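Local coordinates for protein piwi (Drosophila melanogaster, PDB 6KR6) that binds piRNAs, forming complexes with these 24 to 30 nucleotide guides that repress transposable elements in the fly, at residues 642-654 with 681-694. Sequence-based numbering, arbitrary orientation.
With ZN (zinc ion), chain N; HG (mercury (II) ion), chain G.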
ATOM      1  N   LYS A 642       6.503   8.963  34.628  1.00 78.55           N
ATOM      2  CA  LYS A 642       5.969  10.146  33.966  1.00 78.98           C
ATOM      3  C   LYS A 642       5.483   9.748  32.581  1.00 83.25           C
ATOM      4  O   LYS A 642       5.959   8.770  31.997  1.00 74.78           O
ATOM      5  CB  LYS A 642       7.012  11.267  33.868  1.00 71.85           C
ATOM      6  CG  LYS A 642       8.279  10.895  33.104  1.00 79.15           C
ATOM      7  CD  LYS A 642       9.321  12.001  33.215  1.00 80.66           C
ATOM      8  CE  LYS A 642      10.682  11.556  32.691  1.00 93.02           C
ATOM      9  NZ  LYS A 642      10.806  11.715  31.215  1.00 95.51           N
ATOM     10  N   LEU A 643       4.526  10.516  32.066  1.00 82.22           N
ATOM     11  CA  LEU A 643       4.014  10.319  30.720  1.00 69.00           C
ATOM     12  C   LEU A 643       4.924  11.000  29.702  1.00 69.94           C
ATOM     13  O   LEU A 643       5.713  11.881  30.053  1.00 78.49           O
ATOM     14  CB  LEU A 643       2.593  10.869  30.619  1.00 71.02           C
ATOM     15  CG  LEU A 643       1.512  10.121  31.401  1.00 71.33           C
ATOM     16  CD1 LEU A 643       0.144  10.733  31.149  1.00 71.06           C
ATOM     17  CD2 LEU A 643       1.517   8.648  31.034  1.00 64.63           C
ATOM     18  N   PRO A 644       4.846  10.609  28.429  1.00 71.28           N
ATOM     19  CA  PRO A 644       5.717  11.232  27.426  1.00 77.57           C
ATOM     20  C   PRO A 644       5.274  12.647  27.091  1.00 73.27           C
ATOM     21  O   PRO A 644       4.085  12.974  27.107  1.00 70.81           O
ATOM     22  CB  PRO A 644       5.584  10.304  26.213  1.00 67.82           C
ATOM     23  CG  PRO A 644       4.252   9.673  26.373  1.00 71.83           C
ATOM     24  CD  PRO A 644       4.023   9.530  27.849  1.00 71.85           C
ATOM     25  N   SER A 645       6.259  13.495  26.780  1.00 74.42           N
ATOM     26  CA  SER A 645       5.974  14.890  26.460  1.00 77.23           C
ATOM     27  C   SER A 645       5.571  15.063  25.001  1.00 78.38           C
ATOM     28  O   SER A 645       4.708  15.893  24.686  1.00 75.70           O
ATOM     29  CB  SER A 645       7.190  15.761  26.781  1.00 76.77           C
ATOM     30  OG  SER A 645       7.574  15.628  28.139  1.00 95.55           O
ATOM     31  N   ARG A 646       6.186  14.299  24.099  1.00 84.56           N
ATOM     32  CA  ARG A 646       5.879  14.345  22.677  1.00 73.93           C
ATOM     33  C   ARG A 646       5.546  12.942  22.188  1.00 71.52           C
ATOM     34  O   ARG A 646       6.079  11.950  22.696  1.00 75.42           O
ATOM     35  CB  ARG A 646       7.056  14.911  21.864  1.00 79.04           C
ATOM     36  CG  ARG A 646       7.859  15.988  22.580  1.00 79.59           C
ATOM     37  CD  ARG A 646       9.145  16.304  21.830  1.00 89.74           C
ATOM     38  NE  ARG A 646      10.131  16.968  22.679  1.00101.44           N
ATOM     39  CZ  ARG A 646      10.312  18.283  22.734  1.00112.14           C
ATOM     40  NH1 ARG A 646       9.574  19.087  21.982  1.00113.55           N
ATOM     41  NH2 ARG A 646      11.234  18.793  23.538  1.00108.01           N
ATOM     42  N   ILE A 647       4.659  12.863  21.198  1.00 66.42           N
ATOM     43  CA  ILE A 647       4.242  11.596  20.609  1.00 67.76           C
ATOM     44  C   ILE A 647       4.212  11.750  19.096  1.00 71.32           C
ATOM     45  O   ILE A 647       3.573  12.672  18.576  1.00 68.86           O
ATOM     46  CB  ILE A 647       2.863  11.141  21.129  1.00 64.83           C
ATOM     47  CG1 ILE A 647       2.903  10.899  22.639  1.00 65.85           C
ATOM     48  CG2 ILE A 647       2.415   9.875  20.417  1.00 60.03           C
ATOM     49  CD1 ILE A 647       1.643  10.259  23.186  1.00 57.33           C
ATOM     50  N   VAL A 648       4.894  10.847  18.394  1.00 68.67           N
ATOM     51  CA  VAL A 648       4.875  10.784  16.936  1.00 68.25           C
ATOM     52  C   VAL A 648       4.214   9.468  16.549  1.00 67.00           C
ATOM     53  O   VAL A 648       4.774   8.387  16.777  1.00 72.36           O
ATOM     54  CB  VAL A 648       6.281  10.902  16.334  1.00 64.39           C
ATOM     55  CG1 VAL A 648       6.222  10.760  14.822  1.00 68.23           C
ATOM     56  CG2 VAL A 648       6.910  12.232  16.718  1.00 72.49           C
ATOM     57  N   PHE A 649       3.023   9.558  15.967  1.00 63.91           N
ATOM     58  CA  PHE A 649       2.211   8.403  15.611  1.00 65.01           C
ATOM     59  C   PHE A 649       2.334   8.163  14.111  1.00 72.50           C
ATOM     60  O   PHE A 649       1.988   9.040  13.313  1.00 72.64           O
ATOM     61  CB  PHE A 649       0.753   8.646  16.002  1.00 65.73           C
ATOM     62  CG  PHE A 649      -0.119   7.422  15.949  1.00 68.31           C
ATOM     63  CD1 PHE A 649      -0.579   6.930  14.741  1.00 75.99           C
ATOM     64  CD2 PHE A 649      -0.509   6.784  17.114  1.00 72.73           C
ATOM     65  CE1 PHE A 649      -1.390   5.811  14.694  1.00 75.75           C
ATOM     66  CE2 PHE A 649      -1.325   5.666  17.071  1.00 72.75           C
ATOM     67  CZ  PHE A 649      -1.764   5.181  15.860  1.00 62.27           C
ATOM     68  N   TYR A 650       2.820   6.983  13.731  1.00 78.34           N
ATOM     69  CA  TYR A 650       2.943   6.592  12.330  1.00 68.27           C
ATOM     70  C   TYR A 650       1.846   5.589  11.999  1.00 70.97           C
ATOM     71  O   TYR A 650       1.747   4.536  12.639  1.00 75.35           O
ATOM     72  CB  TYR A 650       4.325   6.007  12.037  1.00 54.91           C
ATOM     73  CG  TYR A 650       5.429   7.038  12.031  1.00 59.64           C
ATOM     74  CD1 TYR A 650       5.441   8.064  11.096  1.00 63.56           C
ATOM     75  CD2 TYR A 650       6.463   6.981  12.954  1.00 63.87           C
ATOM     76  CE1 TYR A 650       6.450   9.011  11.085  1.00 63.80           C
ATOM     77  CE2 TYR A 650       7.477   7.921  12.951  1.00 65.02           C
ATOM     78  CZ  TYR A 650       7.465   8.934  12.015  1.00 64.78           C
ATOM     79  OH  TYR A 650       8.473   9.870  12.011  1.00 60.24           O
ATOM     80  N   ARG A 651       1.030   5.918  10.999  1.00 70.13           N
ATOM     81  CA  ARG A 651      -0.158   5.150  10.648  1.00 75.40           C
ATOM     82  C   ARG A 651       0.011   4.540   9.263  1.00 81.51           C
ATOM     83  O   ARG A 651       0.360   5.243   8.308  1.00 79.70           O
ATOM     84  CB  ARG A 651      -1.401   6.043  10.694  1.00 70.34           C
ATOM     85  CG  ARG A 651      -2.720   5.319  10.496  1.00 75.80           C
ATOM     86  CD  ARG A 651      -2.915   4.213  11.518  1.00 68.41           C
ATOM     87  NE  ARG A 651      -4.326   3.871  11.681  1.00 77.01           N
ATOM     88  CZ  ARG A 651      -5.015   3.105  10.842  1.00 78.82           C
ATOM     89  NH1 ARG A 651      -6.294   2.847  11.075  1.00 75.65           N
ATOM     90  NH2 ARG A 651      -4.426   2.598   9.767  1.00 84.09           N
ATOM     91  N   ASP A 652      -0.244   3.237   9.155  1.00 83.27           N
ATOM     92  CA  ASP A 652      -0.126   2.505   7.899  1.00 85.15           C
ATOM     93  C   ASP A 652      -1.521   2.350   7.302  1.00 93.97           C
ATOM     94  O   ASP A 652      -2.369   1.649   7.865  1.00 93.07           O
ATOM     95  CB  ASP A 652       0.542   1.148   8.127  1.00 83.77           C
ATOM     96  CG  ASP A 652       0.815   0.391   6.832  1.00 92.49           C
ATOM     97  OD1 ASP A 652      -0.152  -0.025   6.157  1.00 94.60           O
ATOM     98  OD2 ASP A 652       2.004   0.203   6.495  1.00110.32           O
ATOM     99  N   GLY A 653      -1.760   3.007   6.170  1.00 98.38           N
ATOM    100  CA  GLY A 653      -3.057   2.946   5.525  1.00103.86           C
ATOM    101  C   GLY A 653      -3.128   3.704   4.215  1.00101.77           C
ATOM    102  O   GLY A 653      -2.106   3.908   3.553  1.00 98.58           O
ATOM    103  N   VAL A 654      -4.337   4.122   3.839  1.00101.04           N
ATOM    104  CA  VAL A 654      -4.588   4.843   2.591  1.00103.98           C
ATOM    105  C   VAL A 654      -4.060   4.067   1.389  1.00112.81           C
ATOM    106  O   VAL A 654      -4.783   3.841   0.417  1.00117.02           O
ATOM    107  CB  VAL A 654      -3.981   6.257   2.629  1.00 91.72           C
ATOM    108  CG1 VAL A 654      -4.170   6.950   1.290  1.00 97.23           C
ATOM    109  CG2 VAL A 654      -4.611   7.071   3.747  1.00104.99           C
ATOM    110  N   VAL A 681      -3.933  12.367  35.101  1.00 86.89           N
ATOM    111  CA  VAL A 681      -2.791  12.893  35.839  1.00 84.15           C
ATOM    112  C   VAL A 681      -2.846  14.417  35.977  1.00 82.88           C
ATOM    113  O   VAL A 681      -1.827  15.034  36.323  1.00 83.55           O
ATOM    114  CB  VAL A 681      -1.465  12.445  35.180  1.00 85.28           C
ATOM    115  CG1 VAL A 681      -0.331  12.346  36.195  1.00 93.60           C
ATOM    116  CG2 VAL A 681      -1.612  11.082  34.479  1.00 93.22           C
ATOM    117  N   GLN A 682      -4.008  15.037  35.696  1.00 77.89           N
ATOM    118  CA  GLN A 682      -4.197  16.484  35.761  1.00 83.26           C
ATOM    119  C   GLN A 682      -3.132  17.244  34.978  1.00 85.36           C
ATOM    120  O   GLN A 682      -2.758  18.364  35.337  1.00 84.92           O
ATOM    121  CB  GLN A 682      -4.258  16.968  37.212  1.00 86.49           C
ATOM    122  CG  GLN A 682      -5.647  16.851  37.821  1.00 89.83           C
ATOM    123  CD  GLN A 682      -5.622  16.729  39.336  1.00 88.06           C
ATOM    124  OE1 GLN A 682      -4.745  16.079  39.909  1.00 87.12           O
ATOM    125  NE2 GLN A 682      -6.602  17.337  39.988  1.00 93.95           N
ATOM    126  N   LEU A 683      -2.671  16.654  33.884  1.00 87.24           N
ATOM    127  CA  LEU A 683      -1.668  17.238  33.014  1.00 80.22           C
ATOM    128  C   LEU A 683      -2.310  17.689  31.711  1.00 85.93           C
ATOM    129  O   LEU A 683      -3.353  17.178  31.291  1.00 83.30           O
ATOM    130  CB  LEU A 683      -0.556  16.226  32.728  1.00 83.29           C
ATOM    131  CG  LEU A 683       0.854  16.625  33.153  1.00 79.59           C
ATOM    132  CD1 LEU A 683       1.124  18.089  32.827  1.00 85.93           C
ATOM    133  CD2 LEU A 683       1.091  16.339  34.627  1.00 87.92           C
ATOM    134  N   SER A 684      -1.666  18.662  31.077  1.00 91.22           N
ATOM    135  CA  SER A 684      -2.089  19.111  29.765  1.00 88.54           C
ATOM    136  C   SER A 684      -1.736  18.060  28.714  1.00 86.42           C
ATOM    137  O   SER A 684      -0.774  17.305  28.876  1.00 86.35           O
ATOM    138  CB  SER A 684      -1.432  20.444  29.428  1.00 86.28           C
ATOM    139  OG  SER A 684      -0.067  20.444  29.808  1.00102.75           O
ATOM    140  N   PRO A 685      -2.513  17.982  27.630  1.00 82.37           N
ATOM    141  CA  PRO A 685      -2.254  16.956  26.621  1.00 83.56           C
ATOM    142  C   PRO A 685      -0.938  17.220  25.902  1.00 80.68           C
ATOM    143  O   PRO A 685      -0.505  18.377  25.779  1.00 86.18           O
ATOM    144  CB  PRO A 685      -3.454  17.086  25.666  1.00 76.88           C
ATOM    145  CG  PRO A 685      -3.935  18.480  25.861  1.00 86.20           C
ATOM    146  CD  PRO A 685      -3.687  18.807  27.298  1.00 89.11           C
ATOM    147  N   PRO A 686      -0.282  16.176  25.405  1.00 74.72           N
ATOM    148  CA  PRO A 686       1.080  16.327  24.884  1.00 79.40           C
ATOM    149  C   PRO A 686       1.091  16.814  23.440  1.00 77.80           C
ATOM    150  O   PRO A 686       0.080  16.815  22.737  1.00 84.62           O
ATOM    151  CB  PRO A 686       1.633  14.903  24.981  1.00 75.87           C
ATOM    152  CG  PRO A 686       0.434  14.057  24.693  1.00 76.35           C
ATOM    153  CD  PRO A 686      -0.754  14.785  25.298  1.00 75.32           C
ATOM    154  N   GLN A 687       2.281  17.227  23.007  1.00 71.93           N
ATOM    155  CA  GLN A 687       2.501  17.540  21.603  1.00 76.37           C
ATOM    156  C   GLN A 687       2.356  16.274  20.770  1.00 82.62           C
ATOM    157  O   GLN A 687       2.995  15.256  21.051  1.00 85.44           O
ATOM    158  CB  GLN A 687       3.888  18.152  21.409  1.00 77.96           C
ATOM    159  CG  GLN A 687       4.099  19.460  22.158  1.00 76.88           C
ATOM    160  CD  GLN A 687       5.486  20.037  21.947  1.00 89.68           C
ATOM    161  OE1 GLN A 687       6.444  19.305  21.696  1.00 91.90           O
ATOM    162  NE2 GLN A 687       5.600  21.358  22.044  1.00 92.91           N
ATOM    163  N   LEU A 688       1.507  16.337  19.747  1.00 80.92           N
ATOM    164  CA  LEU A 688       1.139  15.165  18.964  1.00 81.20           C
ATOM    165  C   LEU A 688       1.390  15.415  17.486  1.00 75.89           C
ATOM    166  O   LEU A 688       1.012  16.465  16.956  1.00 79.86           O
ATOM    167  CB  LEU A 688      -0.331  14.797  19.190  1.00 70.60           C
ATOM    168  CG  LEU A 688      -0.916  13.755  18.234  1.00 70.65           C
ATOM    169  CD1 LEU A 688      -0.257  12.397  18.436  1.00 67.46           C
ATOM    170  CD2 LEU A 688      -2.425  13.657  18.395  1.00 79.47           C
ATOM    171  N   ALA A 689       2.024  14.447  16.827  1.00 76.26           N
ATOM    172  CA  ALA A 689       2.165  14.422  15.377  1.00 72.59           C
ATOM    173  C   ALA A 689       1.538  13.132  14.871  1.00 67.87           C
ATOM    174  O   ALA A 689       1.937  12.040  15.289  1.00 68.46           O
ATOM    175  CB  ALA A 689       3.632  14.511  14.953  1.00 62.70           C
ATOM    176  N   TYR A 690       0.553  13.257  13.986  1.00 71.83           N
ATOM    177  CA  TYR A 690      -0.145  12.115  13.406  1.00 70.23           C
ATOM    178  C   TYR A 690       0.188  12.074  11.922  1.00 76.49           C
ATOM    179  O   TYR A 690      -0.228  12.956  11.163  1.00 80.47           O
ATOM    180  CB  TYR A 690      -1.651  12.220  13.636  1.00 62.54           C
ATOM    181  CG  TYR A 690      -2.419  10.976  13.256  1.00 65.18           C
ATOM    182  CD1 TYR A 690      -2.868  10.785  11.957  1.00 71.15           C
ATOM    183  CD2 TYR A 690      -2.697   9.992  14.197  1.00 68.48           C
ATOM    184  CE1 TYR A 690      -3.572   9.649  11.604  1.00 72.86           C
ATOM    185  CE2 TYR A 690      -3.401   8.851  13.854  1.00 72.71           C
ATOM    186  CZ  TYR A 690      -3.836   8.685  12.555  1.00 77.62           C
ATOM    187  OH  TYR A 690      -4.537   7.554  12.202  1.00 82.71           O
ATOM    188  N   ILE A 691       0.935  11.053  11.509  1.00 73.81           N
ATOM    189  CA  ILE A 691       1.432  10.934  10.145  1.00 72.19           C
ATOM    190  C   ILE A 691       0.919   9.631   9.550  1.00 70.70           C
ATOM    191  O   ILE A 691       1.031   8.570  10.175  1.00 68.08           O
ATOM    192  CB  ILE A 691       2.968  10.985  10.099  1.00 72.07           C
ATOM    193  CG1 ILE A 691       3.480  12.202  10.868  1.00 73.86           C
ATOM    194  CG2 ILE A 691       3.460  11.025   8.664  1.00 73.56           C
ATOM    195  CD1 ILE A 691       4.978  12.246  10.981  1.00 65.66           C
ATOM    196  N   VAL A 692       0.366   9.712   8.344  1.00 77.91           N
ATOM    197  CA  VAL A 692      -0.104   8.543   7.611  1.00 79.22           C
ATOM    198  C   VAL A 692       0.984   8.140   6.625  1.00 82.58           C
ATOM    199  O   VAL A 692       1.392   8.942   5.776  1.00 80.21           O
ATOM    200  CB  VAL A 692      -1.430   8.826   6.890  1.00 73.47           C
ATOM    201  CG1 VAL A 692      -1.920   7.574   6.187  1.00 73.18           C
ATOM    202  CG2 VAL A 692      -2.470   9.334   7.876  1.00 83.59           C
ATOM    203  N   VAL A 693       1.450   6.899   6.735  1.00 78.65           N
ATOM    204  CA  VAL A 693       2.562   6.395   5.937  1.00 74.31           C
ATOM    205  C   VAL A 693       1.999   5.554   4.799  1.00 75.87           C
ATOM    206  O   VAL A 693       1.325   4.545   5.038  1.00 78.72           O
ATOM    207  CB  VAL A 693       3.539   5.581   6.799  1.00 72.86           C
ATOM    208  CG1 VAL A 693       4.518   4.826   5.920  1.00 85.24           C
ATOM    209  CG2 VAL A 693       4.277   6.496   7.763  1.00 65.49           C
ATOM    210  N   THR A 694       2.285   5.961   3.562  1.00 78.47           N
ATOM    211  CA  THR A 694       1.761   5.299   2.373  1.00 80.87           C
ATOM    212  C   THR A 694       2.894   5.021   1.396  1.00 76.27           C
ATOM    213  O   THR A 694       3.660   5.927   1.053  1.00 76.47           O
ATOM    214  CB  THR A 694       0.688   6.158   1.690  1.00 77.34           C
ATOM    215  OG1 THR A 694      -0.434   6.321   2.567  1.00 85.82           O
ATOM    216  CG2 THR A 694       0.220   5.504   0.399  1.00 86.86           C
TER
HETATM  217 ZN    ZN N 912      -0.455  -1.948   6.640  0.79112.63          ZN
HETATM  218 HG    HG G 905       4.194   0.013   8.168  0.72 71.72          HG
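Arg651 lies alongside Tyr690, both pointing to the same face of the sheet. Its CB sits 3.5 Å from Ile691 O and 4.0 Å from Tyr690 CZ. CG comes closest to the tyrosine, 3.3 Å from its OH. There the chain bends (chi2 57°), carrying CD to the edge of the Phe649 ring, in its plane, and NE past the phenol oxygen. At the tip, NH1 makes a salt bridge to Glu666 of helix 659-680, whose other carboxylate oxygen hydrogen-bonds Tyr690 OH. A phenylalanine in place of Tyr690 would probably keep the ring packing but leave Glu666 without its phenol partner and less firmly set for Arg651. Phe649 and Tyr690 run side by side, ring planes near parallel at 13° but slid apart, with CD1 of the phenylalanine 3.5 Å from CE2 of the tyrosine. Underneath, strands 646-652 and 687-694 pair in parallel, joined by helix 659-680 in the RNase H-like Piwi domain; Phe649 N to Ala689 O, 2.8 Å, is one of the bonds between them. On the other face Tyr650 CE1 packs against Ile691 CD1 at 3.6 Å. Where strand 646-652 ends, Asp652, probably catalytic, binds zinc through OD1 together with Asp581.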